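Local coordinates for intracellular protein transport protein USO1 (PDB 6LSU), which is required for protein transport from the endoplasmic reticulum to the Golgi complex, as a homodimeric membrane tether with a globular head, the part described, and a coiled-coil tail, at residues E209-L214 with N254-L259; S336-V341 with A363-S368; T423-S428 with L517-D522; V502-D507 with V545-D550; Q669-S674 with L708-I713. One frame throughout, in Å; residues are numbered along the deposited sequence.

Interaction 1 of 5, residues E209-L214 with N254-L259; sequences EAILLL and NDCLSL
Ile211 is the main bump of helix 204-218 on this side, and helix 251-264 offers it a hollow walled by Asp255, Cys256 and Leu259. The two branches of the isoleucine fill different parts of it. With CG1 turned away from its own carbonyl carbon (chi1 -56°), CG2 comes down on the root of Asp255, 3.6 Å from CB, the two side chains crossing at about a right angle, while the longer arm runs out to set CD1 3.6 Å from Cys256 SG. The exchange goes both ways. Leu259 pushes its CD2 methyl into a dent formed by the carbonyl of Ile211, whose O lies 4.0 Å from CD2, and by Leu214, whose CB is 3.8 Å from the same methyl.

Next to Ile211, Leu212 CD2 lies against the Asp255 carboxylate, 3.7 Å from CG, so a methyl flanks a buried acid whose charge is met elsewhere, in a salt bridge from OD1 to Arg111. No hydrogen bond spans the two segments; fit of shape does the joining. Their axes approach to 9.3 Å with N-to-C directions 28° apart. Side-by-side helices of successive repeats, here ARM 3 and ARM 4, running broadly the same way with a largely apolar seam between them, fit the stacking of an armadillo solenoid.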
# COMPACT_ATOMS: atom_id res chain seq x y z
N GLU A 209 -17.30 12.70 -17.93
CA GLU A 209 -16.09 13.45 -18.38
C GLU A 209 -15.63 14.45 -17.33
O GLU A 209 -14.40 14.62 -17.17
CB GLU A 209 -16.31 14.19 -19.68
CG GLU A 209 -15.05 14.21 -20.51
CD GLU A 209 -14.58 12.81 -20.87
OE1 GLU A 209 -13.36 12.62 -21.10
OE2 GLU A 209 -15.45 11.93 -20.94
N ALA A 210 -16.54 15.07 -16.59
CA ALA A 210 -16.23 16.14 -15.63
C ALA A 210 -15.48 15.57 -14.42
O ALA A 210 -14.78 16.35 -13.78
CB ALA A 210 -17.51 16.85 -15.22
N ILE A 211 -15.72 14.30 -14.04
CA ILE A 211 -14.96 13.61 -12.94
C ILE A 211 -13.49 13.52 -13.32
O ILE A 211 -12.66 13.85 -12.47
CB ILE A 211 -15.55 12.21 -12.66
CG1 ILE A 211 -17.04 12.31 -12.34
CG2 ILE A 211 -14.79 11.55 -11.50
CD1 ILE A 211 -17.74 10.99 -12.27
N LEU A 212 -13.18 13.16 -14.58
CA LEU A 212 -11.82 13.07 -15.16
C LEU A 212 -11.16 14.45 -15.13
O LEU A 212 -9.99 14.49 -14.73
CB LEU A 212 -11.91 12.50 -16.57
CG LEU A 212 -12.38 11.05 -16.61
CD1 LEU A 212 -12.43 10.50 -18.02
CD2 LEU A 212 -11.46 10.19 -15.76
N LEU A 213 -11.86 15.53 -15.51
CA LEU A 213 -11.22 16.88 -15.62
C LEU A 213 -10.99 17.32 -14.17
O LEU A 213 -9.89 17.86 -13.82
CB LEU A 213 -12.11 17.83 -16.43
CG LEU A 213 -11.67 19.29 -16.47
CD1 LEU A 213 -10.30 19.44 -17.09
CD2 LEU A 213 -12.66 20.20 -17.21
N LEU A 214 -11.96 17.04 -13.31
CA LEU A 214 -11.77 17.40 -11.89
C LEU A 214 -10.55 16.66 -11.34
O LEU A 214 -9.76 17.27 -10.61
CB LEU A 214 -13.07 17.07 -11.16
CG LEU A 214 -14.14 18.14 -11.32
CD1 LEU A 214 -15.50 17.60 -10.95
CD2 LEU A 214 -13.79 19.36 -10.47
N ASN A 254 -14.45 4.05 -10.19
CA ASN A 254 -12.97 4.15 -10.07
C ASN A 254 -12.57 5.63 -10.15
O ASN A 254 -11.81 6.12 -9.28
CB ASN A 254 -12.29 3.35 -11.18
CG ASN A 254 -10.89 2.90 -10.81
OD1 ASN A 254 -10.39 1.97 -11.39
ND2 ASN A 254 -10.27 3.52 -9.86
N ASP A 255 -13.11 6.34 -11.14
CA ASP A 255 -12.89 7.82 -11.30
C ASP A 255 -13.39 8.53 -10.03
O ASP A 255 -12.59 9.20 -9.38
CB ASP A 255 -13.53 8.35 -12.57
CG ASP A 255 -13.16 7.57 -13.85
OD1 ASP A 255 -14.01 7.53 -14.74
OD2 ASP A 255 -12.04 7.01 -13.96
N CYS A 256 -14.64 8.30 -9.62
CA CYS A 256 -15.21 8.95 -8.41
C CYS A 256 -14.29 8.71 -7.23
O CYS A 256 -13.85 9.75 -6.62
CB CYS A 256 -16.61 8.43 -8.11
SG CYS A 256 -17.83 9.09 -9.27
N LEU A 257 -13.94 7.44 -6.96
CA LEU A 257 -13.03 7.11 -5.82
C LEU A 257 -11.67 7.81 -6.03
O LEU A 257 -11.13 8.37 -5.08
CB LEU A 257 -12.92 5.59 -5.66
CG LEU A 257 -14.23 4.87 -5.32
CD1 LEU A 257 -14.15 3.41 -5.70
CD2 LEU A 257 -14.57 5.06 -3.85
N SER A 258 -11.15 7.77 -7.24
CA SER A 258 -9.81 8.31 -7.60
C SER A 258 -9.82 9.82 -7.32
O SER A 258 -8.81 10.37 -6.81
CB SER A 258 -9.51 8.01 -9.01
OG SER A 258 -8.19 7.54 -9.12
N LEU A 259 -10.93 10.47 -7.66
CA LEU A 259 -11.09 11.92 -7.42
C LEU A 259 -11.21 12.16 -5.90
O LEU A 259 -10.47 13.03 -5.36
CB LEU A 259 -12.28 12.47 -8.21
CG LEU A 259 -12.64 13.91 -7.89
CD1 LEU A 259 -11.44 14.81 -8.11
CD2 LEU A 259 -13.86 14.36 -8.68

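Interaction 2 of 5, residues S336-V341 with A363-S368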
# COMPACT_ATOMS: atom_id res chain seq x y z
N SER A 336 -18.80 2.33 11.76
CA SER A 336 -18.66 0.88 11.50
C SER A 336 -17.37 0.55 10.72
O SER A 336 -17.15 -0.63 10.44
CB SER A 336 -19.91 0.32 10.85
OG SER A 336 -20.39 1.15 9.80
N VAL A 337 -16.49 1.51 10.44
CA VAL A 337 -15.45 1.32 9.39
C VAL A 337 -14.48 0.22 9.82
O VAL A 337 -14.26 -0.69 9.01
CB VAL A 337 -14.74 2.62 8.98
CG1 VAL A 337 -13.77 2.36 7.84
CG2 VAL A 337 -15.72 3.68 8.55
N LEU A 338 -13.98 0.26 11.05
CA LEU A 338 -13.01 -0.74 11.59
C LEU A 338 -13.59 -2.14 11.47
O LEU A 338 -12.86 -3.07 11.04
CB LEU A 338 -12.70 -0.49 13.06
CG LEU A 338 -11.65 -1.45 13.64
CD1 LEU A 338 -10.35 -1.39 12.84
CD2 LEU A 338 -11.39 -1.16 15.12
N MET A 339 -14.81 -2.30 11.90
CA MET A 339 -15.48 -3.61 11.91
C MET A 339 -15.66 -4.00 10.45
O MET A 339 -15.54 -5.16 10.11
CB MET A 339 -16.84 -3.52 12.62
CG MET A 339 -17.45 -4.88 12.82
SD MET A 339 -16.43 -5.79 14.01
CE MET A 339 -16.55 -7.42 13.26
N VAL A 340 -16.02 -3.07 9.60
CA VAL A 340 -16.24 -3.42 8.16
C VAL A 340 -14.90 -3.83 7.51
O VAL A 340 -14.91 -4.83 6.75
CB VAL A 340 -16.94 -2.29 7.40
CG1 VAL A 340 -17.07 -2.65 5.92
CG2 VAL A 340 -18.32 -2.05 7.99
N VAL A 341 -13.80 -3.10 7.74
CA VAL A 341 -12.56 -3.51 7.03
C VAL A 341 -12.05 -4.86 7.58
O VAL A 341 -11.53 -5.62 6.82
CB VAL A 341 -11.49 -2.39 6.91
CG1 VAL A 341 -12.07 -1.00 6.81
CG2 VAL A 341 -10.42 -2.49 7.91
N ALA A 363 -4.51 -1.55 10.29
CA ALA A 363 -3.29 -1.32 11.09
C ALA A 363 -3.12 0.21 11.24
O ALA A 363 -2.74 0.68 12.28
CB ALA A 363 -2.09 -2.03 10.49
N ASN A 364 -3.33 0.95 10.18
CA ASN A 364 -3.27 2.43 10.22
C ASN A 364 -4.35 3.01 11.16
O ASN A 364 -4.06 3.88 11.96
CB ASN A 364 -3.45 2.99 8.83
CG ASN A 364 -2.18 2.88 8.02
OD1 ASN A 364 -1.08 3.12 8.53
ND2 ASN A 364 -2.40 2.62 6.74
N MET A 365 -5.52 2.41 11.17
CA MET A 365 -6.64 2.81 12.05
C MET A 365 -6.32 2.68 13.56
O MET A 365 -6.90 3.48 14.34
CB MET A 365 -7.87 1.97 11.72
CG MET A 365 -8.33 2.22 10.26
SD MET A 365 -10.04 1.75 10.16
CE MET A 365 -9.99 0.45 8.96
N VAL A 366 -5.47 1.73 13.99
CA VAL A 366 -5.33 1.41 15.46
C VAL A 366 -3.93 1.70 15.96
O VAL A 366 -3.73 1.80 17.17
CB VAL A 366 -5.71 -0.03 15.77
CG1 VAL A 366 -7.06 -0.39 15.23
CG2 VAL A 366 -4.68 -1.00 15.26
N ARG A 367 -2.98 1.89 15.07
CA ARG A 367 -1.58 2.06 15.47
C ARG A 367 -1.46 3.13 16.55
O ARG A 367 -1.72 4.28 16.26
CB ARG A 367 -0.75 2.45 14.25
CG ARG A 367 0.75 2.53 14.56
CD ARG A 367 1.70 2.09 13.47
NE ARG A 367 1.06 2.30 12.17
CZ ARG A 367 0.79 1.36 11.29
NH1 ARG A 367 1.14 0.12 11.52
NH2 ARG A 367 0.14 1.64 10.18
N SER A 368 -1.03 2.79 17.74
CA SER A 368 -0.58 3.77 18.78
C SER A 368 -1.72 4.58 19.41
O SER A 368 -1.50 5.73 19.74
CB SER A 368 0.42 4.70 18.16
OG SER A 368 1.68 4.33 18.62
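Met365 extends from helix 354-366 to the face of helix 337-346, and its thioether supplies most of the packing between them. SD lies 4.1 Å from Leu338 CA and equally far from Leu338 CD1; leucine and methionine slide past each other in opposite directions, so the methionine chain runs alongside the leucine with SD against it. A bend at chi3 (-119°) turns the CE methyl towards Val341, the two side chains meeting tip to tip, although their modelled separation is too small to be trusted in detail. CE also looks at Val337 CG1, 4.4 Å away.

Purely aliphatic packing adds one further touch, Leu338 CD1 against Val366 CG1 at 4.2 Å, where the side chains meet at about a right angle. Both helices belong to ARM 6, so this is the inside of one armadillo repeat, its filling shared with Val314 of helix 301-317. Were Met365 cut back to alanine, Leu338 would probably lose the sulfur it packs on, and the two helices the chain that fills the space between them.

Polar interactions stay off this seam. Where helix 354-366 ends, Arg367 NH2 makes a weak hydrogen bond to Asn364 OD1, and Gln329 NE2 bonds to the carbonyl oxygens of both Asn364 and Arg367.

Interaction 3 of 5, residues T423-S428 with L517-D522; sequences TRVACS and LFFTTD
Phe519 spans from helix 514-528 to helix 421-435, where Arg424, Val425 and Ser428 receive its ring. From CB, the side chain turns CG away from its own carbonyl carbon (chi1 -73°) and sends the ring out across the groove. On one flank CD1 lies 4.2 Å from Ser428 CB. On the other, CD2 faces the guanidinium of Arg424, with NH2 3.9 Å away at the ring edge and near the ring plane. Farther out, CE2 sits over a face of that guanidinium and also touches the start of the arginine chain, 3.7 Å from Arg424 CB. At the tip, CZ meets backbone: Val425 CA is 4.0 Å from CZ, and the carbonyl O of Arg424 stands over one ring face, offset toward the rim.

The guanidinium and ring planes are 75° apart, so the ring presents its edge to the flat cation. Arg424 is held from elsewhere as well, NH2 giving a hydrogen bond to the Met412 carbonyl. Asp522, one turn beyond the phenylalanine, approaches Ser428 but finds its firmer partners in Lys432, through a salt bridge, and in Ser702. With a leucine in place of Phe519, the buried Arg424 guanidinium is likely to lose the ring edge that lies against its face.

The segment axes stay 11.3 Å apart at an angle of only 14°, a spacing bridged by one large aromatic residue. Such nearly parallel neighbours fit the stacking of armadillo repeats, here helix 421-435 of ARM 7 against helix 514-528, which starts at the close of ARM 8.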
# COMPACT_ATOMS: atom_id res chain seq x y z
N THR A 423 -0.61 -11.59 3.05
CA THR A 423 -1.63 -11.65 4.13
C THR A 423 -0.91 -11.91 5.45
O THR A 423 -1.05 -11.13 6.40
CB THR A 423 -2.73 -12.67 3.84
OG1 THR A 423 -3.59 -12.23 2.80
CG2 THR A 423 -3.62 -12.99 5.01
N ARG A 424 -0.11 -12.96 5.52
CA ARG A 424 0.67 -13.31 6.74
C ARG A 424 1.52 -12.14 7.21
O ARG A 424 1.65 -11.91 8.42
CB ARG A 424 1.52 -14.55 6.47
CG ARG A 424 0.66 -15.79 6.26
CD ARG A 424 1.47 -17.01 5.93
NE ARG A 424 2.10 -17.46 7.14
CZ ARG A 424 3.15 -18.28 7.22
NH1 ARG A 424 3.70 -18.77 6.13
NH2 ARG A 424 3.61 -18.63 8.41
N VAL A 425 2.12 -11.35 6.35
CA VAL A 425 2.97 -10.26 6.92
C VAL A 425 2.06 -9.08 7.31
O VAL A 425 2.28 -8.52 8.36
CB VAL A 425 4.17 -9.87 6.05
CG1 VAL A 425 4.27 -10.74 4.83
CG2 VAL A 425 4.27 -8.41 5.75
N ALA A 426 0.97 -8.85 6.60
CA ALA A 426 -0.06 -7.87 6.97
C ALA A 426 -0.60 -8.21 8.37
O ALA A 426 -0.75 -7.25 9.23
CB ALA A 426 -1.14 -7.90 5.90
N CYS A 427 -0.89 -9.51 8.62
CA CYS A 427 -1.32 -9.97 9.98
C CYS A 427 -0.28 -9.53 11.02
O CYS A 427 -0.62 -8.97 12.07
CB CYS A 427 -1.52 -11.48 9.99
SG CYS A 427 -3.09 -11.96 9.23
N SER A 428 0.99 -9.73 10.72
CA SER A 428 2.11 -9.39 11.61
C SER A 428 2.11 -7.87 11.85
O SER A 428 2.24 -7.46 12.95
CB SER A 428 3.42 -9.87 11.03
OG SER A 428 4.54 -9.24 11.62
N LEU A 517 8.11 -19.89 12.21
CA LEU A 517 9.13 -19.61 13.25
C LEU A 517 9.61 -18.16 13.09
O LEU A 517 9.78 -17.46 14.06
CB LEU A 517 10.25 -20.62 13.10
CG LEU A 517 11.14 -20.88 14.30
CD1 LEU A 517 12.57 -20.90 13.83
CD2 LEU A 517 10.94 -19.89 15.42
N PHE A 518 9.75 -17.71 11.86
CA PHE A 518 10.29 -16.36 11.52
C PHE A 518 9.40 -15.26 12.12
O PHE A 518 9.87 -14.36 12.80
CB PHE A 518 10.43 -16.22 10.02
CG PHE A 518 10.77 -14.80 9.64
CD1 PHE A 518 12.05 -14.31 9.82
CD2 PHE A 518 9.76 -13.91 9.29
CE1 PHE A 518 12.32 -12.96 9.56
CE2 PHE A 518 10.04 -12.58 9.05
CZ PHE A 518 11.32 -12.10 9.17
N PHE A 519 8.09 -15.37 11.91
CA PHE A 519 7.06 -14.50 12.52
C PHE A 519 7.15 -14.55 14.03
O PHE A 519 7.33 -13.44 14.63
CB PHE A 519 5.69 -14.82 11.91
CG PHE A 519 5.56 -14.32 10.49
CD1 PHE A 519 6.00 -13.05 10.14
CD2 PHE A 519 4.95 -15.11 9.51
CE1 PHE A 519 5.91 -12.61 8.83
CE2 PHE A 519 4.82 -14.66 8.19
CZ PHE A 519 5.32 -13.42 7.85
N THR A 520 7.11 -15.74 14.63
CA THR A 520 7.23 -15.92 16.11
C THR A 520 8.49 -15.19 16.62
O THR A 520 8.41 -14.32 17.51
CB THR A 520 7.21 -17.40 16.49
OG1 THR A 520 5.97 -17.94 15.99
CG2 THR A 520 7.18 -17.63 17.98
N THR A 521 9.65 -15.45 16.07
CA THR A 521 10.84 -14.79 16.63
C THR A 521 10.69 -13.28 16.40
O THR A 521 11.07 -12.47 17.22
CB THR A 521 12.11 -15.43 16.07
OG1 THR A 521 11.96 -15.60 14.65
CG2 THR A 521 12.35 -16.76 16.73
N ASP A 522 10.18 -12.89 15.24
CA ASP A 522 10.06 -11.45 14.88
C ASP A 522 9.08 -10.73 15.83
O ASP A 522 9.37 -9.65 16.30
CB ASP A 522 9.58 -11.28 13.45
CG ASP A 522 9.44 -9.81 13.05
OD1 ASP A 522 10.49 -9.14 12.93
OD2 ASP A 522 8.28 -9.33 12.96

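Interaction 4 of 5, residues V502-D507 with V545-D550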
# COMPACT_ATOMS: atom_id res chain seq x y z
N VAL A 502 4.95 -22.49 19.41
CA VAL A 502 5.89 -22.55 18.27
C VAL A 502 7.32 -22.38 18.80
O VAL A 502 8.21 -23.20 18.53
CB VAL A 502 5.55 -21.50 17.21
CG1 VAL A 502 6.67 -21.35 16.18
CG2 VAL A 502 4.23 -21.83 16.53
N LEU A 503 7.53 -21.36 19.59
CA LEU A 503 8.91 -20.97 20.01
C LEU A 503 9.59 -22.09 20.84
O LEU A 503 10.85 -22.15 20.80
CB LEU A 503 8.83 -19.71 20.83
CG LEU A 503 10.18 -19.18 21.29
CD1 LEU A 503 10.88 -18.57 20.12
CD2 LEU A 503 10.07 -18.16 22.40
N LEU A 504 8.86 -22.90 21.60
CA LEU A 504 9.44 -23.77 22.66
C LEU A 504 9.12 -25.25 22.39
O LEU A 504 9.40 -26.08 23.26
CB LEU A 504 8.92 -23.34 24.05
CG LEU A 504 9.27 -21.91 24.50
CD1 LEU A 504 8.48 -21.50 25.73
CD2 LEU A 504 10.76 -21.77 24.81
N ASN A 505 8.51 -25.57 21.28
CA ASN A 505 8.19 -26.97 20.89
C ASN A 505 8.92 -27.28 19.60
O ASN A 505 9.39 -26.33 18.93
CB ASN A 505 6.71 -27.30 20.73
CG ASN A 505 5.98 -27.33 22.06
OD1 ASN A 505 6.54 -26.90 23.07
ND2 ASN A 505 4.73 -27.78 22.06
N TYR A 506 9.08 -28.58 19.36
CA TYR A 506 9.80 -29.12 18.21
C TYR A 506 8.73 -29.47 17.19
O TYR A 506 7.72 -30.10 17.58
CB TYR A 506 10.70 -30.29 18.61
CG TYR A 506 11.36 -30.94 17.43
CD1 TYR A 506 12.38 -30.29 16.74
CD2 TYR A 506 10.88 -32.14 16.92
CE1 TYR A 506 12.94 -30.86 15.61
CE2 TYR A 506 11.43 -32.71 15.78
CZ TYR A 506 12.47 -32.08 15.13
OH TYR A 506 13.02 -32.65 14.03
N ASP A 507 8.90 -29.03 15.95
CA ASP A 507 7.98 -29.42 14.85
C ASP A 507 8.86 -30.06 13.79
O ASP A 507 9.72 -29.35 13.24
CB ASP A 507 7.12 -28.24 14.36
CG ASP A 507 6.02 -28.60 13.38
OD1 ASP A 507 5.42 -29.69 13.51
OD2 ASP A 507 5.79 -27.81 12.45
N VAL A 545 9.51 -18.92 31.69
CA VAL A 545 8.61 -20.00 31.22
C VAL A 545 9.40 -21.31 31.20
O VAL A 545 10.55 -21.34 30.68
CB VAL A 545 7.98 -19.68 29.85
CG1 VAL A 545 7.50 -20.93 29.15
CG2 VAL A 545 6.83 -18.70 29.98
N THR A 546 8.76 -22.38 31.66
CA THR A 546 9.29 -23.76 31.75
C THR A 546 8.47 -24.65 30.81
O THR A 546 7.28 -24.35 30.62
CB THR A 546 9.19 -24.22 33.20
OG1 THR A 546 7.78 -24.32 33.40
CG2 THR A 546 9.84 -23.26 34.19
N THR A 547 9.07 -25.70 30.24
CA THR A 547 8.39 -26.56 29.23
C THR A 547 8.68 -28.04 29.48
O THR A 547 9.41 -28.37 30.45
CB THR A 547 8.80 -26.18 27.81
OG1 THR A 547 10.12 -26.68 27.59
CG2 THR A 547 8.80 -24.68 27.57
N GLY A 548 8.10 -28.89 28.62
CA GLY A 548 8.48 -30.30 28.39
C GLY A 548 8.54 -30.61 26.89
O GLY A 548 7.49 -30.48 26.23
N ASN A 549 9.72 -30.98 26.36
CA ASN A 549 9.90 -31.24 24.91
C ASN A 549 11.22 -31.99 24.62
O ASN A 549 12.04 -32.14 25.54
CB ASN A 549 9.82 -29.94 24.10
CG ASN A 549 8.90 -30.07 22.91
OD1 ASN A 549 7.68 -30.16 23.07
ND2 ASN A 549 9.47 -30.09 21.72
N ASP A 550 11.39 -32.43 23.36
CA ASP A 550 12.54 -33.22 22.83
C ASP A 550 12.72 -34.44 23.75
O ASP A 550 13.70 -35.19 23.52
CB ASP A 550 13.80 -32.36 22.67
CG ASP A 550 14.24 -32.04 21.24
OD1 ASP A 550 13.74 -32.68 20.29
OD2 ASP A 550 15.12 -31.16 21.07
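Leu504, in segment 502-507, reaches the extended segment 545-550 with its CD1 methyl, which meets two residues that stand at different angles to it. Val545 slants across the leucine, CG1 lying 3.6 Å from CD1. Thr547 stands at about a right angle to it, and CG2 of the threonine is 3.7 Å from Leu504 CD1 and 3.8 Å from Leu504 CB. The threonine's first torsion (chi1 75°) explains this approach: it places OG1 between the backbone N and the carbonyl carbon and swings the methyl to the leucine. The hydroxyl is thereby kept for a hydrogen bond with Thr562 OG1.

Thr547 belongs to the very short strand 546-547, which pairs antiparallel with 557-558 through backbone hydrogen bonds to Leu557. This small beta ribbon leads into helix 559-568, whose Ala559 and Ile563 also pack on Leu504, so the leucine joins ARM 8 to the entry of ARM 9.

Beyond the apolar part the contact becomes polar and more exposed. The side chains of Asn505 and Asn549 cross at about a right angle, but the ends of both amides are uncertain and Asn549 is poorly ordered. Tyr506 points its CB toward segment 545-550, while the ring leads away to Leu566 and Thr569. Asp550, itself poorly ordered, places OD1 4.1 Å from Tyr506 CG, its carboxylate tilted 31° to the ring plane, just before a short unmodelled run of chain.

Interaction 5 of 5, residues Q669-S674 with L708-I713; sequences QFKKDS and LFNENI
Phe670 and Phe709 both carry CG opposite the backbone N, at chi1 175° in Phe670, and these extended first torsions send the two rings across the space between helices 660-673 and 703-711. They meet as a T-shaped (edge-to-face) pair. The edge of Phe670 is directed at the face of Phe709, centroids 5.1 Å apart and planes at 84°, with Phe670 CD2 3.6 Å from Phe709 CZ and offset toward the rim of the receiving ring. Phe676, from the intervening loop, stacks on Phe670 and meets Phe709 edge-to-face, making a cluster of three aromatic rings in the head region of the tether.

Lys671 takes its aliphatic part along the border of this cluster. CG sits at the edge of the Phe709 ring, near its plane and 4.0 Å from CE2, and CB lies 3.8 Å from Ile713 CD1. Bends at chi2 and chi4 then carry the amino group round towards Asn710, where NZ and OD1 come within 2.9 Å of each other.

Just past the end of helix 703-711 the chain leaves helical geometry at Asn712, whose ND2 donates a hydrogen bond of 2.8 Å to Leu708 O, with an N-H...O angle of 147°.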
# COMPACT_ATOMS: atom_id res chain seq x y z
N GLN A 669 32.88 -10.96 8.16
CA GLN A 669 32.52 -11.73 6.95
C GLN A 669 31.00 -11.80 6.86
O GLN A 669 30.48 -11.95 5.71
CB GLN A 669 33.10 -13.15 6.92
CG GLN A 669 32.66 -13.90 5.66
CD GLN A 669 33.40 -15.19 5.37
OE1 GLN A 669 33.39 -16.12 6.18
NE2 GLN A 669 33.99 -15.26 4.18
N PHE A 670 30.32 -11.71 8.01
CA PHE A 670 28.84 -11.80 8.12
C PHE A 670 28.19 -10.56 7.47
O PHE A 670 27.21 -10.72 6.72
CB PHE A 670 28.41 -11.92 9.58
CG PHE A 670 26.92 -11.91 9.80
CD1 PHE A 670 26.14 -12.99 9.43
CD2 PHE A 670 26.30 -10.78 10.31
CE1 PHE A 670 24.76 -12.97 9.63
CE2 PHE A 670 24.92 -10.76 10.49
CZ PHE A 670 24.16 -11.86 10.17
N LYS A 671 28.72 -9.38 7.79
CA LYS A 671 28.30 -8.08 7.21
C LYS A 671 28.49 -8.14 5.69
O LYS A 671 27.52 -7.83 4.98
CB LYS A 671 29.05 -6.91 7.86
CG LYS A 671 28.37 -5.54 7.76
CD LYS A 671 27.29 -5.47 6.67
CE LYS A 671 26.69 -4.10 6.41
NZ LYS A 671 25.68 -3.71 7.42
N LYS A 672 29.65 -8.57 5.18
CA LYS A 672 30.04 -8.33 3.75
C LYS A 672 29.76 -9.52 2.83
O LYS A 672 29.59 -9.27 1.65
CB LYS A 672 31.52 -7.95 3.61
CG LYS A 672 32.10 -7.03 4.68
CD LYS A 672 31.51 -5.62 4.75
CE LYS A 672 31.52 -4.84 3.45
NZ LYS A 672 30.16 -4.70 2.86
N ASP A 673 29.73 -10.77 3.29
CA ASP A 673 29.82 -11.94 2.35
C ASP A 673 28.78 -13.02 2.68
O ASP A 673 28.93 -14.15 2.17
CB ASP A 673 31.25 -12.50 2.33
CG ASP A 673 31.59 -13.36 1.12
OD1 ASP A 673 30.79 -13.37 0.15
OD2 ASP A 673 32.65 -14.02 1.16
N SER A 674 27.72 -12.71 3.44
CA SER A 674 26.66 -13.69 3.81
C SER A 674 25.30 -13.27 3.25
O SER A 674 25.21 -12.22 2.59
CB SER A 674 26.57 -13.84 5.31
OG SER A 674 26.18 -12.62 5.90
N LEU A 708 19.68 -4.01 15.33
CA LEU A 708 20.59 -4.30 16.47
C LEU A 708 22.02 -4.55 15.93
O LEU A 708 22.95 -3.92 16.41
CB LEU A 708 20.08 -5.52 17.22
CG LEU A 708 21.02 -5.97 18.34
CD1 LEU A 708 20.89 -5.04 19.54
CD2 LEU A 708 20.76 -7.41 18.74
N PHE A 709 22.18 -5.40 14.92
CA PHE A 709 23.51 -5.72 14.37
C PHE A 709 24.15 -4.41 13.88
O PHE A 709 25.22 -4.03 14.41
CB PHE A 709 23.44 -6.78 13.28
CG PHE A 709 24.81 -7.11 12.76
CD1 PHE A 709 25.71 -7.81 13.53
CD2 PHE A 709 25.21 -6.64 11.53
CE1 PHE A 709 26.98 -8.11 13.05
CE2 PHE A 709 26.48 -6.92 11.05
CZ PHE A 709 27.36 -7.64 11.82
N ASN A 710 23.51 -3.75 12.91
CA ASN A 710 24.05 -2.51 12.29
C ASN A 710 24.39 -1.47 13.36
O ASN A 710 25.38 -0.81 13.21
CB ASN A 710 23.12 -1.98 11.20
CG ASN A 710 23.07 -2.90 9.99
OD1 ASN A 710 23.99 -3.68 9.76
ND2 ASN A 710 22.01 -2.81 9.20
N GLU A 711 23.62 -1.35 14.44
CA GLU A 711 23.81 -0.26 15.43
C GLU A 711 24.94 -0.60 16.40
O GLU A 711 25.42 0.35 17.07
CB GLU A 711 22.48 0.03 16.14
CG GLU A 711 21.54 0.87 15.30
CD GLU A 711 20.14 1.09 15.86
OE1 GLU A 711 19.97 0.95 17.11
OE2 GLU A 711 19.23 1.39 15.05
N ASN A 712 25.34 -1.88 16.52
CA ASN A 712 26.47 -2.31 17.40
C ASN A 712 27.48 -3.19 16.67
O ASN A 712 28.12 -4.02 17.33
CB ASN A 712 26.00 -3.09 18.63
CG ASN A 712 24.83 -2.42 19.29
OD1 ASN A 712 25.03 -1.57 20.16
ND2 ASN A 712 23.63 -2.79 18.84
N ILE A 713 27.69 -2.99 15.38
CA ILE A 713 28.59 -3.90 14.63
C ILE A 713 30.00 -3.82 15.20
O ILE A 713 30.65 -4.88 15.27
CB ILE A 713 28.58 -3.63 13.12
CG1 ILE A 713 29.50 -4.62 12.41
CG2 ILE A 713 28.96 -2.19 12.83
CD1 ILE A 713 29.26 -4.71 10.93

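Interactions 1, 2 and 3 are buried throughout and show how a helical solenoid can be joined by side-chain packing: largely apolar between the ARM repeats of interaction 1, thioether-rich inside a single repeat in interaction 2, and phenyl against arginine in interaction 3. Interactions 4 and 5 lie nearer the periphery and are only partly buried, and each sets polar groups beside an apolar part. Interactions 3 and 4 adjoin: helices 499-504 and 514-528 are consecutive, and Thr520 and Thr521 pack on Val502 and Leu503. Interaction 5, centred about 23 Å from the centre of interaction 3, also relies on aromatic packing, there as a ring cluster with a lysine chain at its border.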